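Local coordinates for protein beta-N-acetylhexosaminidase (Streptomyces plicatus, PDB 1JAK) that hydrolyses terminal beta-linked N-acetylhexosamine residues by the substrate-assisted mechanism of glycoside hydrolase family 20, and is held here with an isofagomine-type inhibitor, at residues W350-G355 with D374-E379; V364-L369 with G430-A435; G368-G373 with P394-Y399. One frame throughout, in Å; residues are numbered along the deposited sequence.

Contact 1: W350-G355 with D374-E379; sequences WHQLAG and DAEKAE. With IFG ((2R,3R,4S,5R)-2-acetamido-3,4-dihydroxy-5-hydroxymethyl-piperidine), chain F.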
# COMPACT_ATOMS: atom_id res chain seq x y z
N TRP A 350 -2.89 -15.60 0.56
CA TRP A 350 -3.52 -15.35 -0.72
C TRP A 350 -4.77 -16.23 -0.71
O TRP A 350 -4.85 -17.15 0.10
CB TRP A 350 -2.57 -15.69 -1.87
CG TRP A 350 -1.37 -14.77 -1.88
CD1 TRP A 350 -0.12 -15.06 -1.43
CD2 TRP A 350 -1.34 -13.41 -2.32
NE1 TRP A 350 0.70 -13.95 -1.56
CE2 TRP A 350 -0.03 -12.93 -2.11
CE3 TRP A 350 -2.30 -12.54 -2.88
CZ2 TRP A 350 0.35 -11.62 -2.43
CZ3 TRP A 350 -1.92 -11.24 -3.20
CH2 TRP A 350 -0.60 -10.79 -2.97
N HIS A 351 -5.74 -15.97 -1.59
CA HIS A 351 -6.98 -16.74 -1.53
C HIS A 351 -6.89 -18.25 -1.71
O HIS A 351 -7.88 -18.94 -1.48
CB HIS A 351 -8.05 -16.16 -2.47
CG HIS A 351 -7.83 -16.44 -3.92
ND1 HIS A 351 -7.11 -15.60 -4.74
CD2 HIS A 351 -8.26 -17.45 -4.70
CE1 HIS A 351 -7.11 -16.08 -5.97
NE2 HIS A 351 -7.81 -17.21 -5.97
N GLN A 352 -5.74 -18.77 -2.12
CA GLN A 352 -5.59 -20.21 -2.24
C GLN A 352 -5.78 -20.83 -0.85
O GLN A 352 -6.12 -22.01 -0.72
CB GLN A 352 -4.19 -20.58 -2.76
CG GLN A 352 -4.01 -20.42 -4.26
CD GLN A 352 -4.17 -18.98 -4.72
OE1 GLN A 352 -3.64 -18.07 -4.09
NE2 GLN A 352 -4.88 -18.79 -5.82
N LEU A 353 -5.56 -20.02 0.19
CA LEU A 353 -5.73 -20.49 1.56
C LEU A 353 -7.19 -20.85 1.85
O LEU A 353 -7.47 -21.65 2.75
CB LEU A 353 -5.25 -19.42 2.56
CG LEU A 353 -5.31 -19.76 4.05
CD1 LEU A 353 -4.43 -20.97 4.35
CD2 LEU A 353 -4.84 -18.57 4.87
N ALA A 354 -8.11 -20.28 1.08
CA ALA A 354 -9.53 -20.55 1.26
C ALA A 354 -9.83 -22.02 0.98
O ALA A 354 -10.87 -22.54 1.39
CB ALA A 354 -10.36 -19.66 0.34
N GLY A 355 -8.92 -22.67 0.27
CA GLY A 355 -9.10 -24.08 -0.03
C GLY A 355 -8.36 -24.96 0.97
O GLY A 355 -8.29 -26.17 0.79
N ASP A 374 -15.89 -20.31 -11.84
CA ASP A 374 -16.86 -20.15 -10.76
C ASP A 374 -16.56 -20.98 -9.52
O ASP A 374 -16.89 -20.56 -8.41
CB ASP A 374 -18.27 -20.49 -11.26
CG ASP A 374 -18.86 -19.40 -12.16
OD1 ASP A 374 -18.24 -18.32 -12.28
OD2 ASP A 374 -19.94 -19.63 -12.74
N ALA A 375 -15.95 -22.14 -9.69
CA ALA A 375 -15.62 -22.99 -8.55
C ALA A 375 -14.64 -22.29 -7.62
O ALA A 375 -14.76 -22.38 -6.40
CB ALA A 375 -15.03 -24.31 -9.02
N GLU A 376 -13.68 -21.59 -8.21
CA GLU A 376 -12.68 -20.86 -7.44
C GLU A 376 -13.30 -19.66 -6.74
O GLU A 376 -13.02 -19.40 -5.57
CB GLU A 376 -11.54 -20.40 -8.35
CG GLU A 376 -10.34 -19.86 -7.60
CD GLU A 376 -9.13 -19.65 -8.49
OE1 GLU A 376 -9.03 -20.36 -9.52
OE2 GLU A 376 -8.28 -18.80 -8.17
N LYS A 377 -14.13 -18.91 -7.46
CA LYS A 377 -14.78 -17.74 -6.87
C LYS A 377 -15.66 -18.21 -5.71
O LYS A 377 -15.70 -17.58 -4.65
CB LYS A 377 -15.65 -17.02 -7.89
CG LYS A 377 -14.89 -16.44 -9.07
CD LYS A 377 -15.82 -15.63 -9.97
CE LYS A 377 -15.07 -15.06 -11.17
NZ LYS A 377 -15.97 -14.26 -12.05
N ALA A 378 -16.34 -19.33 -5.91
CA ALA A 378 -17.23 -19.89 -4.90
C ALA A 378 -16.49 -20.27 -3.62
O ALA A 378 -16.97 -20.03 -2.51
CB ALA A 378 -17.95 -21.11 -5.46
N GLU A 379 -15.32 -20.87 -3.78
CA GLU A 379 -14.53 -21.28 -2.63
C GLU A 379 -14.19 -20.08 -1.75
O GLU A 379 -14.21 -20.16 -0.53
CB GLU A 379 -13.25 -21.97 -3.10
CG GLU A 379 -12.49 -22.68 -2.00
CD GLU A 379 -11.36 -23.51 -2.56
OE1 GLU A 379 -10.38 -22.93 -3.06
OE2 GLU A 379 -11.47 -24.76 -2.50
N1 IFG F . 1.51 -14.09 -9.47
C2 IFG F . 2.44 -14.27 -8.32
C3 IFG F . 3.43 -13.06 -8.05
C4 IFG F . 3.97 -12.40 -9.33
C5 IFG F . 2.78 -12.04 -10.23
C6 IFG F . 3.13 -11.33 -11.53
C7 IFG F . 0.63 -13.72 -6.74
C8 IFG F . -0.20 -13.90 -5.49
C9 IFG F . 1.93 -13.26 -10.61
N2 IFG F . 1.66 -14.55 -7.09
O7 IFG F . 0.33 -12.79 -7.46
O3 IFG F . 4.51 -13.51 -7.26
O4 IFG F . 4.80 -13.33 -10.01
O6 IFG F . 2.02 -10.60 -12.04
O HOH W 1 -9.25 -20.62 -3.52
O HOH W 2 -6.04 -20.95 -7.34
O HOH W 3 -13.80 -21.96 1.47

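Contact 2: V364-L369 with G430-A435; sequences VQYWGL and GYLPGA. With IFG ((2R,3R,4S,5R)-2-acetamido-3,4-dihydroxy-5-hydroxymethyl-piperidine), chain F.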
# COMPACT_ATOMS: atom_id res chain seq x y z
N VAL A 364 -8.08 -13.53 3.79
CA VAL A 364 -7.48 -14.04 2.57
C VAL A 364 -7.48 -12.94 1.53
O VAL A 364 -8.41 -12.12 1.48
CB VAL A 364 -8.20 -15.29 2.01
CG1 VAL A 364 -8.01 -16.46 2.97
CG2 VAL A 364 -9.68 -15.00 1.79
N GLN A 365 -6.42 -12.89 0.73
CA GLN A 365 -6.29 -11.87 -0.29
C GLN A 365 -6.62 -12.46 -1.66
O GLN A 365 -5.87 -13.27 -2.19
CB GLN A 365 -4.86 -11.31 -0.29
CG GLN A 365 -4.72 -10.04 -1.11
CD GLN A 365 -3.33 -9.43 -1.01
OE1 GLN A 365 -2.55 -9.75 -0.11
NE2 GLN A 365 -3.02 -8.53 -1.94
N TYR A 366 -7.75 -12.02 -2.21
CA TYR A 366 -8.22 -12.50 -3.50
C TYR A 366 -7.55 -11.79 -4.68
O TYR A 366 -7.71 -10.58 -4.85
CB TYR A 366 -9.73 -12.30 -3.61
CG TYR A 366 -10.31 -12.85 -4.88
CD1 TYR A 366 -10.49 -14.23 -5.04
CD2 TYR A 366 -10.68 -12.01 -5.92
CE1 TYR A 366 -11.01 -14.75 -6.22
CE2 TYR A 366 -11.20 -12.52 -7.11
CZ TYR A 366 -11.36 -13.89 -7.25
OH TYR A 366 -11.88 -14.41 -8.41
N TRP A 367 -6.83 -12.55 -5.49
CA TRP A 367 -6.16 -11.99 -6.65
C TRP A 367 -6.67 -12.60 -7.96
O TRP A 367 -5.97 -12.63 -8.97
CB TRP A 367 -4.64 -12.15 -6.53
CG TRP A 367 -4.14 -13.57 -6.38
CD1 TRP A 367 -4.29 -14.38 -5.30
CD2 TRP A 367 -3.37 -14.30 -7.34
NE1 TRP A 367 -3.66 -15.59 -5.52
CE2 TRP A 367 -3.08 -15.56 -6.76
CE3 TRP A 367 -2.88 -14.02 -8.62
CZ2 TRP A 367 -2.33 -16.54 -7.43
CZ3 TRP A 367 -2.13 -15.00 -9.28
CH2 TRP A 367 -1.87 -16.24 -8.68
N GLY A 368 -7.91 -13.09 -7.92
CA GLY A 368 -8.54 -13.68 -9.09
C GLY A 368 -8.88 -12.65 -10.15
O GLY A 368 -8.60 -11.46 -9.98
N LEU A 369 -9.50 -13.10 -11.24
CA LEU A 369 -9.85 -12.23 -12.35
C LEU A 369 -11.31 -12.42 -12.77
O LEU A 369 -11.99 -13.31 -12.26
CB LEU A 369 -8.95 -12.54 -13.56
CG LEU A 369 -7.42 -12.45 -13.44
CD1 LEU A 369 -6.88 -13.50 -12.49
CD2 LEU A 369 -6.81 -12.65 -14.82
N GLY A 430 -19.83 -5.42 -4.36
CA GLY A 430 -20.57 -6.36 -5.18
C GLY A 430 -19.70 -7.00 -6.24
O GLY A 430 -20.17 -7.39 -7.31
N TYR A 431 -18.41 -7.11 -5.93
CA TYR A 431 -17.44 -7.67 -6.86
C TYR A 431 -17.46 -9.20 -6.99
O TYR A 431 -17.65 -9.73 -8.08
CB TYR A 431 -16.04 -7.22 -6.47
CG TYR A 431 -14.96 -7.84 -7.33
CD1 TYR A 431 -14.75 -7.39 -8.63
CD2 TYR A 431 -14.21 -8.91 -6.87
CE1 TYR A 431 -13.81 -8.00 -9.46
CE2 TYR A 431 -13.27 -9.53 -7.68
CZ TYR A 431 -13.08 -9.07 -8.97
OH TYR A 431 -12.17 -9.70 -9.79
N LEU A 432 -17.24 -9.89 -5.88
CA LEU A 432 -17.20 -11.36 -5.90
C LEU A 432 -18.61 -11.93 -5.73
O LEU A 432 -19.24 -11.75 -4.69
CB LEU A 432 -16.29 -11.87 -4.78
CG LEU A 432 -15.90 -13.35 -4.84
CD1 LEU A 432 -15.06 -13.61 -6.09
CD2 LEU A 432 -15.13 -13.73 -3.59
N PRO A 433 -19.11 -12.62 -6.76
CA PRO A 433 -20.46 -13.21 -6.72
C PRO A 433 -20.72 -14.04 -5.47
O PRO A 433 -19.94 -14.92 -5.12
CB PRO A 433 -20.49 -14.07 -7.99
CG PRO A 433 -19.60 -13.32 -8.92
CD PRO A 433 -18.44 -12.95 -8.03
N GLY A 434 -21.84 -13.75 -4.81
CA GLY A 434 -22.21 -14.49 -3.62
C GLY A 434 -21.49 -14.15 -2.33
O GLY A 434 -21.83 -14.68 -1.27
N ALA A 435 -20.49 -13.28 -2.39
CA ALA A 435 -19.75 -12.91 -1.19
C ALA A 435 -20.47 -11.82 -0.41
O ALA A 435 -20.87 -10.80 -0.97
CB ALA A 435 -18.34 -12.44 -1.57
N1 IFG F . 1.51 -14.09 -9.47
C2 IFG F . 2.44 -14.27 -8.32
C3 IFG F . 3.43 -13.06 -8.05
C4 IFG F . 3.97 -12.40 -9.33
C5 IFG F . 2.78 -12.04 -10.23
C6 IFG F . 3.13 -11.33 -11.53
C7 IFG F . 0.63 -13.72 -6.74
C8 IFG F . -0.20 -13.90 -5.49
C9 IFG F . 1.93 -13.26 -10.61
N2 IFG F . 1.66 -14.55 -7.09
O7 IFG F . 0.33 -12.79 -7.46
O3 IFG F . 4.51 -13.51 -7.26
O4 IFG F . 4.80 -13.33 -10.01
O6 IFG F . 2.02 -10.60 -12.04
O HOH W 4 -12.97 -12.44 -9.98

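Contact 3: G368-G373 with P394-Y399; sequences GLDRTG and PADRTY. With IFG ((2R,3R,4S,5R)-2-acetamido-3,4-dihydroxy-5-hydroxymethyl-piperidine), chain F.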
# COMPACT_ATOMS: atom_id res chain seq x y z
N GLY A 368 -7.91 -13.09 -7.92
CA GLY A 368 -8.54 -13.68 -9.09
C GLY A 368 -8.88 -12.65 -10.15
O GLY A 368 -8.60 -11.46 -9.98
N LEU A 369 -9.50 -13.10 -11.24
CA LEU A 369 -9.85 -12.23 -12.35
C LEU A 369 -11.31 -12.42 -12.77
O LEU A 369 -11.99 -13.31 -12.26
CB LEU A 369 -8.95 -12.54 -13.56
CG LEU A 369 -7.42 -12.45 -13.44
CD1 LEU A 369 -6.88 -13.50 -12.49
CD2 LEU A 369 -6.81 -12.65 -14.82
N ASP A 370 -11.78 -11.59 -13.70
CA ASP A 370 -13.16 -11.70 -14.19
C ASP A 370 -13.38 -13.12 -14.71
O ASP A 370 -14.43 -13.73 -14.46
CB ASP A 370 -13.40 -10.74 -15.36
CG ASP A 370 -13.76 -9.34 -14.92
OD1 ASP A 370 -13.65 -9.02 -13.72
OD2 ASP A 370 -14.15 -8.54 -15.80
N ARG A 371 -12.39 -13.63 -15.43
CA ARG A 371 -12.45 -14.95 -16.05
C ARG A 371 -12.24 -16.16 -15.14
O ARG A 371 -12.41 -17.30 -15.58
CB ARG A 371 -11.43 -15.02 -17.18
CG ARG A 371 -10.00 -15.15 -16.68
CD ARG A 371 -8.99 -14.77 -17.74
NE ARG A 371 -7.62 -15.07 -17.32
CZ ARG A 371 -6.54 -14.56 -17.89
NH1 ARG A 371 -6.66 -13.71 -18.91
NH2 ARG A 371 -5.33 -14.91 -17.46
N THR A 372 -11.87 -15.92 -13.89
CA THR A 372 -11.63 -17.02 -12.96
C THR A 372 -12.85 -17.94 -12.90
O THR A 372 -13.99 -17.47 -12.90
CB THR A 372 -11.30 -16.47 -11.56
OG1 THR A 372 -10.04 -15.78 -11.62
CG2 THR A 372 -11.21 -17.60 -10.53
N GLY A 373 -12.60 -19.25 -12.88
CA GLY A 373 -13.69 -20.22 -12.84
C GLY A 373 -14.61 -20.02 -11.65
O GLY A 373 -14.16 -19.60 -10.58
N PRO A 394 -7.79 -7.99 -7.38
CA PRO A 394 -7.90 -8.75 -8.63
C PRO A 394 -6.70 -8.50 -9.55
O PRO A 394 -6.32 -7.36 -9.77
CB PRO A 394 -9.20 -8.24 -9.25
CG PRO A 394 -9.99 -7.77 -8.04
CD PRO A 394 -8.93 -7.08 -7.22
N ALA A 395 -6.13 -9.58 -10.08
CA ALA A 395 -4.96 -9.46 -10.95
C ALA A 395 -5.24 -8.67 -12.23
O ALA A 395 -4.31 -8.12 -12.83
CB ALA A 395 -4.43 -10.85 -11.29
N ASP A 396 -6.50 -8.63 -12.66
CA ASP A 396 -6.85 -7.89 -13.86
C ASP A 396 -7.46 -6.53 -13.51
O ASP A 396 -8.17 -5.93 -14.32
CB ASP A 396 -7.80 -8.71 -14.74
CG ASP A 396 -9.11 -9.05 -14.05
OD1 ASP A 396 -9.20 -8.92 -12.81
OD2 ASP A 396 -10.06 -9.46 -14.76
N ARG A 397 -7.17 -6.06 -12.30
CA ARG A 397 -7.68 -4.77 -11.83
C ARG A 397 -6.64 -3.94 -11.09
O ARG A 397 -6.33 -2.82 -11.50
CB ARG A 397 -8.87 -4.97 -10.89
CG ARG A 397 -10.04 -5.73 -11.46
CD ARG A 397 -10.88 -4.86 -12.37
NE ARG A 397 -12.03 -5.59 -12.88
CZ ARG A 397 -13.00 -5.05 -13.60
NH1 ARG A 397 -12.96 -3.75 -13.90
NH2 ARG A 397 -14.01 -5.80 -14.04
N THR A 398 -6.12 -4.48 -9.99
CA THR A 398 -5.17 -3.74 -9.17
C THR A 398 -3.71 -4.19 -9.13
O THR A 398 -2.94 -3.70 -8.30
CB THR A 398 -5.69 -3.65 -7.72
OG1 THR A 398 -5.61 -4.94 -7.10
CG2 THR A 398 -7.14 -3.17 -7.70
N TYR A 399 -3.33 -5.11 -10.00
CA TYR A 399 -1.94 -5.55 -10.06
C TYR A 399 -1.22 -4.47 -10.88
O TYR A 399 -1.39 -4.39 -12.10
CB TYR A 399 -1.84 -6.92 -10.73
CG TYR A 399 -1.86 -8.07 -9.75
CD1 TYR A 399 -2.63 -8.01 -8.59
CD2 TYR A 399 -1.08 -9.21 -9.97
CE1 TYR A 399 -2.62 -9.06 -7.67
CE2 TYR A 399 -1.06 -10.26 -9.05
CZ TYR A 399 -1.84 -10.17 -7.90
OH TYR A 399 -1.80 -11.18 -6.97
N1 IFG F . 1.51 -14.09 -9.47
C2 IFG F . 2.44 -14.27 -8.32
C3 IFG F . 3.43 -13.06 -8.05
C4 IFG F . 3.97 -12.40 -9.33
C5 IFG F . 2.78 -12.04 -10.23
C6 IFG F . 3.13 -11.33 -11.53
C7 IFG F . 0.63 -13.72 -6.74
C8 IFG F . -0.20 -13.90 -5.49
C9 IFG F . 1.93 -13.26 -10.61
N2 IFG F . 1.66 -14.55 -7.09
O7 IFG F . 0.33 -12.79 -7.46
O3 IFG F . 4.51 -13.51 -7.26
O4 IFG F . 4.80 -13.33 -10.01
O6 IFG F . 2.02 -10.60 -12.04
O HOH W 5 -11.76 -8.58 -12.01
O HOH W 6 -10.37 -11.74 -16.58

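Contact 1: W350-G355 with D374-E379
Just past barrel strand 346-350, the 3-10 turn H351-G355 leans on the first turns of helix 374-385, and the direct hydrogen bond between the segments runs from H351 to E376. The E376 chain is extended, CG anti to the backbone N (chi1 -170°), and this carries the carboxylate across to the imidazole. H351 NE2 donates to E376 OE2 over 2.8 Å in an almost straight line, in the ring plane and onto the anti lone pair; ring and carboxylate lie nearly coplanar. Q352 NE2 lies over one face of the imidazole, toward its rim, 3.3 Å above the H351 ring plane, while Q352 OE1 bonds to W367 NE1. Three residues past E376, E379 lays its carboxylate against the G355 backbone, CD to G355 CA 3.4 Å. Waters fill in the polar seam: one donates to H351 O and, at 2.6 Å, to E379 OE1, another to A354 O and E379 O. On the pocket side W350 spreads its ring under the inhibitor methyl, IFG C8 lying 3.4 Å above the plane. Because ND1 accepts from the W367 backbone N and NE2 donates to the carboxylate, the H351 ring is probably held against flipping, its proton on NE2.

Contact 2: V364-L369 with G430-A435
L432 CD1 sits over one face of the Y366 ring, offset toward the CZ rim, a CH-pi contact 4.2 Å from CD1 to the ring centroid and 24° off the normal. The Y431 side chain crosses Y366 at about a right angle and brings its CE2 edge within 3.7 Å of Y366 CE2, obliquely to the Y366 ring. On the face of Y366 opposite L432 the chain folds back, with G368 N 3.4 Å above the middle of the ring, so the phenol is sandwiched between a methyl and a peptide. One water joins the polar ends: it lies 2.7 Å from Y366 OH, in the plane of that ring, and donates to L369 O at 2.6 Å and to Y431 OH at 2.9 Å. Y366 holds CG anti to its backbone N (chi1 -176°), which directs the ring outward from the strand; K377 and V380 of helix 374-385 touch both Y366 and L432. The type II turn L432-A435 is closed by A435 N to L432 O. W367 points the other way and lies face-on to the inhibitor methyl, IFG C8. A strand end packed outward on the helix layer while its neighbour lines the pocket is typical of the catalytic (beta/alpha)8 barrel.

Contact 3: G368-G373 with P394-Y399
D396 OD2 is gripped by D370 N, by a water and by R422 of helix 420-424. The D370 N bond is 2.9 Å long and practically straight, arriving on the syn side of OD2 but 33° out of the carboxylate plane. D396 keeps CG between its backbone N and carbonyl carbon (chi1 61°), turning the carboxylate into the bend, where L369 CB packs 3.5 Å from D396 OD2. That bend is the type I turn L369-T372, between barrel strand 363-366 and helix 374-385; T372 N to L369 O closes it, and T372 OG1 reinforces it by accepting from L369 N at 2.8 Å. Were alanine to replace D396, the D370 amide would probably lose its acceptor and R422 a carboxylate partner, leaving the turn freer to shift. The D370 carboxylate, set perpendicular to that of D396, forms a long salt bridge from OD1 to R397 NH2 at 3.3 Å; its OD2 pairs with R422, whose backbone O takes R397 NH1. A second water donates to D370 OD1 at 2.6 Å and to D396 OD1, and accepts from R397 NE. Toward the pocket, A395 N bonds weakly to G368 O, and Y399 OH donates to IFG O7 at 2.7 Å.

In the fold
From the N terminus the segments run 350-355, 364-369, overlapping 368-373, then 374-379, 394-399 and 430-435. Contact 1 closes a loop that contains strand 363-366, joining the end of strand 346-350 to helix 374-385. Contact 3 brackets helix 374-385 and strand 389-392, tying together the loops at the ends of two neighbouring parallel strands. Contacts 2 and 3 start from overlapping segments that share G368 and L369, and contact 2 reaches further along the chain, to the loop before strand 440-447. Contact 1 crosses both. H351 N to Q365 O links contacts 1 and 2, and K377 NZ to D370 O links contacts 1 and 3; all three reach the inhibitor pocket.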